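Local coordinates for putative HAD family hydrolase (Streptomyces avermitilis, PDB 3MMZ), which is the HAD-type, KdsC-family phosphatase-like domain of a larger protein that probably also makes CMP-N-acylneuraminate from CTP, and binds calcium here where magnesium is the likely cofactor, at residues Asp18-Gly21 / Thr22-Asp26; Gly47-Ala50 / Leu51-Gly55; Leu91-Trp94 / Cys95-Gly99; Asn113-Pro116 / Cys117-Leu120; Thr143-Gly146 / Gly147-Ala150. All coordinates share one frame; numbering follows the deposited sequence. Where two conformers were deposited one is given.

Interaction 1. Residues Asp18-Gly21 / Thr22-Asp26. With CA (calcium ion), chain M.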
loop_
_atom_site.group_PDB
_atom_site.type_symbol
_atom_site.label_atom_id
_atom_site.label_comp_id
_atom_site.label_asym_id
_atom_site.label_seq_id
_atom_site.Cartn_x
_atom_site.Cartn_y
_atom_site.Cartn_z
ATOM N N ASP D 18 -4.955 27.017 1.900
ATOM C CA ASP D 18 -5.731 26.485 3.002
ATOM C C ASP D 18 -4.770 25.774 3.979
ATOM O O ASP D 18 -3.639 25.459 3.608
ATOM C CB ASP D 18 -6.796 25.531 2.463
ATOM C CG ASP D 18 -7.534 24.801 3.560
ATOM O OD1 ASP D 18 -8.092 25.462 4.463
ATOM O OD2 ASP D 18 -7.538 23.561 3.532
ATOM N N PHE D 19 -5.197 25.545 5.222
ATOM C CA PHE D 19 -4.312 24.917 6.211
ATOM C C PHE D 19 -4.661 23.464 6.531
ATOM O O PHE D 19 -4.028 22.558 5.990
ATOM C CB PHE D 19 -4.203 25.753 7.490
ATOM C CG PHE D 19 -3.221 25.200 8.493
ATOM C CD1 PHE D 19 -1.846 25.284 8.265
ATOM C CD2 PHE D 19 -3.671 24.608 9.664
ATOM C CE1 PHE D 19 -0.934 24.785 9.195
ATOM C CE2 PHE D 19 -2.772 24.107 10.603
ATOM C CZ PHE D 19 -1.400 24.190 10.364
ATOM N N ASP D 20 -5.662 23.226 7.382
ATOM C CA ASP D 20 -6.023 21.841 7.728
ATOM C C ASP D 20 -6.452 21.055 6.491
ATOM O O ASP D 20 -7.321 21.492 5.746
ATOM C CB ASP D 20 -7.130 21.787 8.789
ATOM C CG ASP D 20 -6.685 22.356 10.128
ATOM O OD1 ASP D 20 -6.117 21.601 10.950
ATOM O OD2 ASP D 20 -6.917 23.560 10.362
ATOM N N GLY D 21 -5.816 19.905 6.272
ATOM C CA GLY D 21 -6.205 19.028 5.177
ATOM C C GLY D 21 -5.438 19.323 3.901
ATOM O O GLY D 21 -5.461 18.521 2.959
ATOM N N THR D 22 -4.736 20.458 3.903
ATOM C CA THR D 22 -3.988 20.932 2.734
ATOM C C THR D 22 -2.493 20.944 3.043
ATOM O O THR D 22 -1.702 20.352 2.304
ATOM C CB THR D 22 -4.507 22.324 2.265
ATOM O OG1 THR D 22 -5.842 22.169 1.763
ATOM C CG2 THR D 22 -3.617 22.928 1.159
ATOM N N GLN D 23 -2.125 21.608 4.140
ATOM C CA GLN D 23 -0.766 21.527 4.698
ATOM C C GLN D 23 -0.688 20.458 5.791
ATOM O O GLN D 23 0.379 20.217 6.357
ATOM C CB GLN D 23 -0.362 22.883 5.280
ATOM C CG GLN D 23 -0.317 23.981 4.252
ATOM C CD GLN D 23 0.032 25.334 4.852
ATOM O OE1 GLN D 23 1.144 25.545 5.338
ATOM N NE2 GLN D 23 -0.929 26.246 4.840
ATOM N N THR D 24 -1.834 19.848 6.110
ATOM C CA THR D 24 -1.893 18.754 7.094
ATOM C C THR D 24 -2.733 17.623 6.520
ATOM O O THR D 24 -3.422 17.807 5.521
ATOM C CB THR D 24 -2.559 19.178 8.432
ATOM O OG1 THR D 24 -3.985 19.193 8.276
ATOM C CG2 THR D 24 -2.065 20.547 8.926
ATOM N N ASP D 25 -2.692 16.466 7.177
ATOM C CA ASP D 25 -3.516 15.316 6.785
ATOM C C ASP D 25 -4.955 15.382 7.342
ATOM O O ASP D 25 -5.669 14.365 7.349
ATOM C CB ASP D 25 -2.824 14.005 7.205
ATOM C CG ASP D 25 -2.670 13.868 8.728
ATOM O OD1 ASP D 25 -3.120 14.748 9.482
ATOM O OD2 ASP D 25 -2.084 12.871 9.183
ATOM N N ASP D 26 -5.364 16.575 7.801
ATOM C CA ASP D 26 -6.712 16.825 8.343
ATOM C C ASP D 26 -6.960 16.139 9.696
ATOM O O ASP D 26 -8.090 16.086 10.172
ATOM C CB ASP D 26 -7.807 16.425 7.335
ATOM C CG ASP D 26 -8.858 17.499 7.133
ATOM O OD1 ASP D 26 -8.697 18.639 7.608
ATOM O OD2 ASP D 26 -9.871 17.198 6.469
HETATM CA CA CA M . -9.238 22.414 4.859
HETATM O O HOH W 1 -9.541 23.802 6.789
HETATM O O HOH W 2 -5.256 19.112 10.525
HETATM O O HOH W 3 -10.095 20.549 5.989
HETATM O O HOH W 4 -10.946 23.505 3.677
#
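Asp18 holds CG anti to its backbone N (chi1 173°), and Thr22 holds OG1 anti to its carbonyl carbon (chi1 -67°). This brings Thr22 OG1 to Asp18 OD2 at 2.8 Å, on the lone pair away from OD1. The loop follows strand 14-17 and fits the DxDx(T/V) motif of HAD enzymes. Asp18 OD2 also binds the calcium ion at 2.4 Å, so the threonine steadies a metal ligand. The backbone O of Asp20, Asn110 and three waters complete the site. One of these waters also donates to Asp26 OD1.

Backbone bonds curl the loop. Phe19 O takes two backbone donors. Gln23 N lies in its carbonyl plane at 2.8 Å, and Thr22 N fits in above that plane. Gln23 NE2 gives a nearly straight bond to Asp18 O (3.1 Å, 176°), and its amide stands almost upright to the Phe19 ring, at the ring edge. Thr24 CG2 lies over one face of this ring, 4.2 Å from its centroid, in a CH-pi contact.

Thr24 OG1 accepts from Asp26 N in an ST turn and donates a hydrogen bond to a water that in turn donates to Asp20 OD1. It also accepts from Gly21 N at 2.8 Å.

Interaction 2. Residues Gly47-Ala50 / Leu51-Gly55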
loop_
_atom_site.group_PDB
_atom_site.type_symbol
_atom_site.label_atom_id
_atom_site.label_comp_id
_atom_site.label_asym_id
_atom_site.label_seq_id
_atom_site.Cartn_x
_atom_site.Cartn_y
_atom_site.Cartn_z
ATOM N N GLY D 47 9.296 24.165 -0.085
ATOM C CA GLY D 47 8.548 24.610 -1.263
ATOM C C GLY D 47 8.002 26.021 -1.090
ATOM O O GLY D 47 8.132 26.859 -1.972
ATOM N N ILE D 48 7.366 26.266 0.047
ATOM C CA ILE D 48 6.814 27.584 0.369
ATOM C C ILE D 48 7.914 28.655 0.393
ATOM O O ILE D 48 7.747 29.743 -0.173
ATOM C CB ILE D 48 6.028 27.520 1.703
ATOM C CG1 ILE D 48 4.747 26.696 1.501
ATOM C CG2 ILE D 48 5.721 28.922 2.243
ATOM C CD1 ILE D 48 4.085 26.160 2.791
ATOM N N ALA D 49 9.041 28.351 1.037
ATOM C CA ALA D 49 10.151 29.303 1.085
ATOM C C ALA D 49 10.700 29.589 -0.311
ATOM O O ALA D 49 11.046 30.739 -0.627
ATOM C CB ALA D 49 11.259 28.816 2.024
ATOM N N ALA D 50 10.766 28.552 -1.149
ATOM C CA ALA D 50 11.229 28.706 -2.529
ATOM C C ALA D 50 10.279 29.578 -3.348
ATOM O O ALA D 50 10.734 30.441 -4.100
ATOM C CB ALA D 50 11.424 27.343 -3.195
ATOM N N LEU D 51 8.968 29.363 -3.190
ATOM C CA LEU D 51 7.964 30.196 -3.857
ATOM C C LEU D 51 8.054 31.663 -3.397
ATOM O O LEU D 51 8.046 32.586 -4.218
ATOM C CB LEU D 51 6.545 29.622 -3.652
ATOM C CG LEU D 51 6.277 28.260 -4.304
ATOM C CD1 LEU D 51 5.008 27.611 -3.758
ATOM C CD2 LEU D 51 6.203 28.393 -5.831
ATOM N N ARG D 52 8.178 31.861 -2.088
ATOM C CA ARG D 52 8.327 33.197 -1.513
ATOM C C ARG D 52 9.579 33.903 -2.041
ATOM O O ARG D 52 9.515 35.070 -2.427
ATOM C CB ARG D 52 8.340 33.119 0.018
ATOM C CG ARG D 52 8.573 34.466 0.707
ATOM C CD ARG D 52 8.542 34.347 2.224
ATOM N NE ARG D 52 9.325 33.215 2.723
ATOM C CZ ARG D 52 10.635 33.238 2.970
ATOM N NH1 ARG D 52 11.350 34.344 2.769
ATOM N NH2 ARG D 52 11.240 32.143 3.421
ATOM N N LYS D 53 10.707 33.191 -2.073
ATOM C CA LYS D 53 11.963 33.740 -2.598
ATOM C C LYS D 53 11.869 34.129 -4.072
ATOM O O LYS D 53 12.581 35.030 -4.520
ATOM C CB LYS D 53 13.119 32.766 -2.389
ATOM C CG LYS D 53 13.651 32.739 -0.967
ATOM C CD LYS D 53 14.611 31.577 -0.774
ATOM C CE LYS D 53 15.329 31.642 0.572
ATOM N NZ LYS D 53 14.395 31.382 1.706
ATOM N N SER D 54 10.988 33.456 -4.809
ATOM C CA SER D 54 10.761 33.754 -6.219
ATOM C C SER D 54 9.925 35.032 -6.433
ATOM O O SER D 54 9.708 35.454 -7.573
ATOM C CB SER D 54 10.129 32.550 -6.932
ATOM O OG SER D 54 8.726 32.484 -6.726
ATOM N N GLY D 55 9.455 35.640 -5.347
ATOM C CA GLY D 55 8.720 36.908 -5.436
ATOM C C GLY D 55 7.209 36.772 -5.510
ATOM O O GLY D 55 6.501 37.755 -5.739
#
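The Arg52 guanidinium has Ala49 O over one face, 4.2 Å above the plane and offset toward the rim. Ala49 CB lies 3.6 Å from Arg52 NH2. Both residues belong to the last turns of helix 42-53, which closes with a Schellman motif at Gly55. The Arg52 chain starts extended and then bends at chi3 (46°). That bend folds the guanidinium back along the helix onto Ala49.

Lys53 comes to the same alanine by another route. Its CG lies 3.3 Å from Ala49 O, and its chain bends only at the last torsion. Lys53 NZ then ends 4.1 Å from Ala49 CB, so two basic side chains flank one small methyl on the outer side of the helix.

The inner side is apolar. Ile48 and Leu51 both pack on Met58 and on helix 150-159. The buried side of this helix thus meets both strand 57-62 and helix 150-159. Leu51 also lies along its own helix backbone, with CG 3.3 Å from Gly47 O.

Regular backbone bonds run from Leu51 N to Gly47 O through Lys53 N to Ala49 O. The next one, Ser54 N to Ala50 O, is longer and more bent (136°). Gly55, with positive phi, gives its N to Arg52 O at 3.0 Å. The Ser54 hydroxyl turns back as well, and OG donates to Leu51 O at 2.6 Å.

Interaction 3. Residues Leu91-Trp94 / Cys95-Gly99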
loop_
_atom_site.group_PDB
_atom_site.type_symbol
_atom_site.label_atom_id
_atom_site.label_comp_id
_atom_site.label_asym_id
_atom_site.label_seq_id
_atom_site.Cartn_x
_atom_site.Cartn_y
_atom_site.Cartn_z
ATOM N N LEU D 91 -10.801 36.556 0.682
ATOM C CA LEU D 91 -9.873 36.362 -0.423
ATOM C C LEU D 91 -10.081 37.372 -1.551
ATOM O O LEU D 91 -9.106 37.926 -2.074
ATOM C CB LEU D 91 -9.974 34.924 -0.955
ATOM C CG LEU D 91 -9.141 34.482 -2.163
ATOM C CD1 LEU D 91 -7.669 34.834 -2.012
ATOM C CD2 LEU D 91 -9.315 32.971 -2.355
ATOM N N LYS D 92 -11.335 37.610 -1.929
ATOM C CA LYS D 92 -11.637 38.583 -2.984
ATOM C C LYS D 92 -11.115 39.973 -2.610
ATOM O O LYS D 92 -10.477 40.637 -3.425
ATOM C CB LYS D 92 -13.138 38.628 -3.286
ATOM C CG LYS D 92 -13.508 39.494 -4.484
ATOM C CD LYS D 92 -14.919 39.191 -4.960
ATOM C CE LYS D 92 -15.358 40.124 -6.078
ATOM N NZ LYS D 92 -15.736 41.461 -5.556
ATOM N N GLN D 93 -11.378 40.386 -1.373
ATOM C CA GLN D 93 -10.917 41.668 -0.838
ATOM C C GLN D 93 -9.382 41.751 -0.787
ATOM O O GLN D 93 -8.794 42.764 -1.171
ATOM C CB GLN D 93 -11.521 41.899 0.557
ATOM C CG GLN D 93 -11.287 43.302 1.134
ATOM C CD GLN D 93 -11.550 43.385 2.636
ATOM O OE1 GLN D 93 -12.548 43.965 3.076
ATOM N NE2 GLN D 93 -10.660 42.797 3.426
ATOM N N TRP D 94 -8.739 40.683 -0.322
ATOM C CA TRP D 94 -7.278 40.633 -0.244
ATOM C C TRP D 94 -6.641 40.808 -1.626
ATOM O O TRP D 94 -5.719 41.617 -1.788
ATOM C CB TRP D 94 -6.830 39.325 0.416
ATOM C CG TRP D 94 -5.352 39.198 0.593
ATOM C CD1 TRP D 94 -4.609 39.667 1.638
ATOM C CD2 TRP D 94 -4.435 38.545 -0.291
ATOM N NE1 TRP D 94 -3.284 39.353 1.456
ATOM C CE2 TRP D 94 -3.148 38.664 0.280
ATOM C CE3 TRP D 94 -4.573 37.873 -1.513
ATOM C CZ2 TRP D 94 -2.006 38.132 -0.325
ATOM C CZ3 TRP D 94 -3.430 37.338 -2.118
ATOM C CH2 TRP D 94 -2.165 37.474 -1.520
ATOM N N CYS D 95 -7.150 40.075 -2.620
ATOM C CA CYS D 95 -6.698 40.218 -4.006
ATOM C C CYS D 95 -6.777 41.666 -4.479
ATOM O O CYS D 95 -5.829 42.188 -5.060
ATOM C CB CYS D 95 -7.535 39.361 -4.940
ATOM S SG CYS D 95 -7.231 37.596 -4.732
ATOM N N GLU D 96 -7.926 42.286 -4.235
ATOM C CA GLU D 96 -8.167 43.682 -4.614
ATOM C C GLU D 96 -7.123 44.608 -3.981
ATOM O O GLU D 96 -6.558 45.488 -4.644
ATOM C CB GLU D 96 -9.564 44.120 -4.168
ATOM C CG GLU D 96 -10.734 43.472 -4.904
ATOM C CD GLU D 96 -12.081 44.052 -4.476
ATOM O OE1 GLU D 96 -12.243 45.297 -4.520
ATOM O OE2 GLU D 96 -12.985 43.272 -4.106
ATOM N N GLU D 97 -6.870 44.384 -2.696
ATOM C CA GLU D 97 -5.985 45.223 -1.901
ATOM C C GLU D 97 -4.522 45.067 -2.274
ATOM O O GLU D 97 -3.736 46.002 -2.115
ATOM C CB GLU D 97 -6.153 44.882 -0.433
ATOM C CG GLU D 97 -7.503 45.253 0.108
ATOM C CD GLU D 97 -7.684 44.812 1.530
ATOM O OE1 GLU D 97 -6.862 44.017 2.030
ATOM O OE2 GLU D 97 -8.656 45.276 2.148
ATOM N N GLN D 98 -4.160 43.879 -2.753
ATOM C CA GLN D 98 -2.790 43.613 -3.167
ATOM C C GLN D 98 -2.533 44.060 -4.605
ATOM O O GLN D 98 -1.390 44.050 -5.065
ATOM C CB GLN D 98 -2.475 42.119 -3.021
ATOM C CG GLN D 98 -2.515 41.589 -1.587
ATOM C CD GLN D 98 -1.453 42.196 -0.694
ATOM O OE1 GLN D 98 -0.264 42.184 -1.018
ATOM N NE2 GLN D 98 -1.878 42.727 0.446
ATOM N N GLY D 99 -3.601 44.429 -5.311
ATOM C CA GLY D 99 -3.524 44.766 -6.730
ATOM C C GLY D 99 -3.252 43.543 -7.586
ATOM O O GLY D 99 -2.605 43.635 -8.627
#
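The aromatic contacts centre on Trp94, in the last turns of helix 87-98. The helix ends in a Schellman motif at Gly99. Gln98 CG sits over the six-membered ring, 3.7 Å from its centroid, in a CH-pi contact. The bend at chi2 (-65°) brings the Gln98 chain over the indole, and the amide lies nearly parallel to it, the planes 15° apart. Trp94 itself has CG anti to its backbone N and faces the sheet, where it packs on Thr57, Leu59 and Val16. Cys95 SG stands at the edge of the six-membered ring, 5.5 Å from its centroid.

The apolar contacts continue along the buried side. Leu91 CD1 meets Cys95 SG at 3.9 Å. Leu91 then packs on Leu61, Tyr107 and Val16, and Cys95 on Val105, so this side of the helix rests on the central parallel sheet.

The polar side chains lie on the exposed side. Lys92 NZ and Glu96 OE2 form a long salt bridge of 3.6 Å, one helical turn apart. Glu97 OE2 lies 3.4 Å from Gln93 CG, with the carboxylate and the Gln93 amide close to parallel.

The backbone bonds are helical. Cys95 N to Leu91 O is nearly straight (173°), and Gln98 N to Trp94 O is more bent. Past it, Gly99 N turns back to Glu96 O at 3.2 Å.

Interaction 4. Residues Asn113-Pro116 / Cys117-Leu120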
loop_
_atom_site.group_PDB
_atom_site.type_symbol
_atom_site.label_atom_id
_atom_site.label_comp_id
_atom_site.label_asym_id
_atom_site.label_seq_id
_atom_site.Cartn_x
_atom_site.Cartn_y
_atom_site.Cartn_z
ATOM N N ASN D 113 -15.823 23.519 1.728
ATOM C CA ASN D 113 -15.773 24.934 2.091
ATOM C C ASN D 113 -14.729 25.728 1.298
ATOM O O ASN D 113 -14.664 26.946 1.430
ATOM C CB ASN D 113 -15.690 25.174 3.614
ATOM C CG ASN D 113 -14.371 24.720 4.226
ATOM O OD1 ASN D 113 -13.367 24.543 3.542
ATOM N ND2 ASN D 113 -14.373 24.551 5.541
ATOM N N ASP D 114 -13.941 25.045 0.460
ATOM C CA ASP D 114 -12.996 25.722 -0.440
ATOM C C ASP D 114 -13.589 26.040 -1.814
ATOM O O ASP D 114 -12.986 26.784 -2.606
ATOM C CB ASP D 114 -11.722 24.885 -0.622
ATOM C CG ASP D 114 -10.918 24.776 0.649
ATOM O OD1 ASP D 114 -10.614 25.831 1.234
ATOM O OD2 ASP D 114 -10.609 23.640 1.070
ATOM N N LEU D 115 -14.755 25.473 -2.109
ATOM C CA LEU D 115 -15.328 25.609 -3.449
ATOM C C LEU D 115 -15.610 27.061 -3.847
ATOM O O LEU D 115 -15.350 27.432 -4.983
ATOM C CB LEU D 115 -16.565 24.714 -3.640
ATOM C CG LEU D 115 -16.258 23.203 -3.608
ATOM C CD1 LEU D 115 -17.576 22.426 -3.547
ATOM C CD2 LEU D 115 -15.424 22.789 -4.815
ATOM N N PRO D 116 -16.121 27.892 -2.915
ATOM C CA PRO D 116 -16.287 29.308 -3.286
ATOM C C PRO D 116 -14.957 30.035 -3.586
ATOM O O PRO D 116 -14.928 30.926 -4.443
ATOM C CB PRO D 116 -17.008 29.917 -2.068
ATOM C CG PRO D 116 -17.723 28.762 -1.441
ATOM C CD PRO D 116 -16.771 27.584 -1.629
ATOM N N CYS D 117 -13.872 29.670 -2.903
ATOM C CA CYS D 117 -12.553 30.228 -3.240
ATOM C C CYS D 117 -12.092 29.744 -4.611
ATOM O O CYS D 117 -11.557 30.528 -5.394
ATOM C CB CYS D 117 -11.496 29.870 -2.190
ATOM S SG CYS D 117 -11.731 30.744 -0.638
ATOM N N PHE D 118 -12.317 28.456 -4.884
ATOM C CA PHE D 118 -12.001 27.840 -6.175
ATOM C C PHE D 118 -12.656 28.641 -7.310
ATOM O O PHE D 118 -12.002 28.950 -8.298
ATOM C CB PHE D 118 -12.496 26.377 -6.214
ATOM C CG PHE D 118 -11.500 25.353 -5.718
ATOM C CD1 PHE D 118 -10.508 25.682 -4.798
ATOM C CD2 PHE D 118 -11.577 24.031 -6.177
ATOM C CE1 PHE D 118 -9.588 24.713 -4.359
ATOM C CE2 PHE D 118 -10.681 23.060 -5.742
ATOM C CZ PHE D 118 -9.676 23.398 -4.838
ATOM N N ALA D 119 -13.937 28.981 -7.146
ATOM C CA ALA D 119 -14.693 29.748 -8.155
ATOM C C ALA D 119 -14.138 31.159 -8.383
ATOM O O ALA D 119 -14.245 31.701 -9.487
ATOM C CB ALA D 119 -16.187 29.820 -7.794
ATOM N N LEU D 120 -13.571 31.743 -7.333
ATOM C CA LEU D 120 -13.000 33.090 -7.375
ATOM C C LEU D 120 -11.697 33.184 -8.185
ATOM O O LEU D 120 -11.456 34.188 -8.854
ATOM C CB LEU D 120 -12.723 33.572 -5.946
ATOM C CG LEU D 120 -12.947 34.992 -5.408
ATOM C CD1 LEU D 120 -12.647 36.120 -6.404
ATOM C CD2 LEU D 120 -14.370 35.115 -4.895
HETATM O O HOH W 5 -14.316 28.949 0.128
#
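Phe118 N donates to Asp114 O at 2.9 Å where the chain enters helix 115-120. Phe118 CD1 comes to 3.5 Å from Asp114 O, oblique to the ring. The neighbour of Phe118 on the helix is Leu115, whose CD2 meets Phe118 CD2 at 4.3 Å. Ala119 N to Leu115 O is the next helical bond. Leu120 N to Pro116 O follows, longer at 3.3 Å and bent to 138°.

Cys117 N is held by a water, which accepts from it at 3.1 Å. The same water approaches Asn113 O too closely for that link to be trusted. Cys117 CB lies 3.5 Å from Asp114 O.

A second shell fixes these groups. Leu115 and Phe118 pack on helix 132-137, Cys117 and Leu120 pack on helix 87-98 at Leu91 and Lys92, and Phe118 also touches Tyr107 of its own chain, and Leu3 of a neighbouring subunit. The Asp114 carboxylate is gripped from several sides: OD1 takes a salt bridge from Lys87 and a hydrogen bond from Tyr107, and OD2 accepts from the backbone N of Asn110 and of Asp111.

Asp114 also lies beside Asp18, its side chain about 4 Å from the calcium ion at the nearest atoms. The helix joins strands 105-109 and 123-126 in a beta-alpha-beta crossover. An acidic residue set beside the metal site after strand 105-109, next to strand 14-17 in the sheet, is characteristic of the HAD fold.

Interaction 5. Residues Thr143-Gly146 / Gly147-Ala150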
loop_
_atom_site.group_PDB
_atom_site.type_symbol
_atom_site.label_atom_id
_atom_site.label_comp_id
_atom_site.label_asym_id
_atom_site.label_seq_id
_atom_site.Cartn_x
_atom_site.Cartn_y
_atom_site.Cartn_z
ATOM N N THR D 143 -0.545 14.837 -6.862
ATOM C CA THR D 143 -0.492 13.390 -6.663
ATOM C C THR D 143 -0.278 13.062 -5.185
ATOM O O THR D 143 -0.704 12.016 -4.697
ATOM C CB THR D 143 0.647 12.750 -7.493
ATOM O OG1 THR D 143 1.900 13.307 -7.087
ATOM C CG2 THR D 143 0.458 13.016 -8.952
ATOM N N VAL D 144 0.382 13.973 -4.473
ATOM C CA VAL D 144 0.740 13.781 -3.067
ATOM C C VAL D 144 -0.386 14.329 -2.185
ATOM O O VAL D 144 -0.856 15.435 -2.433
ATOM C CB VAL D 144 2.077 14.548 -2.763
ATOM C CG1 VAL D 144 2.429 14.508 -1.301
ATOM C CG2 VAL D 144 3.224 13.956 -3.600
ATOM N N PRO D 145 -0.823 13.567 -1.155
ATOM C CA PRO D 145 -1.913 14.077 -0.302
ATOM C C PRO D 145 -1.522 15.195 0.681
ATOM O O PRO D 145 -0.348 15.449 0.902
ATOM C CB PRO D 145 -2.371 12.833 0.464
ATOM C CG PRO D 145 -1.169 11.942 0.515
ATOM C CD PRO D 145 -0.372 12.219 -0.745
ATOM N N GLY D 146 -2.520 15.840 1.287
ATOM C CA GLY D 146 -2.272 16.877 2.295
ATOM C C GLY D 146 -1.476 16.341 3.482
ATOM O O GLY D 146 -1.755 15.244 3.988
ATOM N N GLY D 147 -0.479 17.113 3.912
ATOM C CA GLY D 147 0.391 16.719 5.020
ATOM C C GLY D 147 1.561 15.848 4.603
ATOM O O GLY D 147 2.447 15.555 5.423
ATOM N N ASP D 148 1.564 15.436 3.335
ATOM C CA ASP D 148 2.581 14.531 2.801
ATOM C C ASP D 148 3.526 15.249 1.819
ATOM O O ASP D 148 4.399 14.617 1.213
ATOM C CB ASP D 148 1.885 13.329 2.137
ATOM C CG ASP D 148 2.823 12.160 1.868
ATOM O OD1 ASP D 148 3.824 11.995 2.596
ATOM O OD2 ASP D 148 2.542 11.388 0.924
ATOM N N GLY D 149 3.356 16.566 1.665
ATOM C CA GLY D 149 4.192 17.369 0.754
ATOM C C GLY D 149 3.512 17.827 -0.526
ATOM O O GLY D 149 4.158 17.985 -1.562
ATOM N N ALA D 150 2.205 18.062 -0.447
ATOM C CA ALA D 150 1.428 18.531 -1.599
ATOM C C ALA D 150 1.885 19.921 -2.057
ATOM O O ALA D 150 1.904 20.199 -3.250
ATOM C CB ALA D 150 -0.063 18.546 -1.265
#
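Pro145 and Asp148 lean across each other at a slant, at the two ends of a type II beta turn. Asp148 has CG anti to its backbone N (chi1 -165°), which carries the carboxylate back over the proline ring. Its OD2 comes to 3.5 Å from Pro145 CD. Asp148 has two conformers, so this carboxylate position is one of two and its contact with the proline is tentative. Asp148 CB lies 3.7 Å from Pro145 CG.

Val144 points its side chain at the returning arm of the loop. Its CG1 is anti to the backbone N (chi1 174°) and reaches Asp148 CB at 3.7 Å and Asp148 O at 3.2 Å. One methyl thus fills the angle between the Asp148 side chain and backbone. Ala150, the first residue of helix 150-159, sets CB 3.4 Å from Val144 O.

The turn itself is closed by Asp148 N, which donates to Pro145 O at 3.1 Å from above the carbonyl plane. Gly149 sits at the N-cap of the helix. Beyond the loop, Glu153 of that helix accepts from Val144 N and Thr143 OG1, and Ser129 bonds to Gly146 N.

Apart from one hydrogen bond the contact is van der Waals, much of it carbon against oxygen. The positive phi of Gly147 and Gly149 suits glycine, and the bonds to Glu153 and Ser129 probably help hold the loop's shape.

Overall arrangement
Interaction 1 is the buried centre, a metal-binding loop of polar bonds at the end of strand 14-17. Interaction 4 touches it through Asp114, whose OD2 lies 3.9 Å from Asp18 OD2, so both border the calcium site. Interactions 2 and 3 are helix ends that each close at a glycine, with an apolar inner side and a charged outer side. Interactions 3 and 4 share a seam where Leu91 CD2 meets Cys117 SG at 3.7 Å. Interaction 5 is a partly buried loop leading into helix 150-159, with one turn hydrogen bond and no metal ligand. It touches interaction 1 at Asp25 CB and Gly146 O.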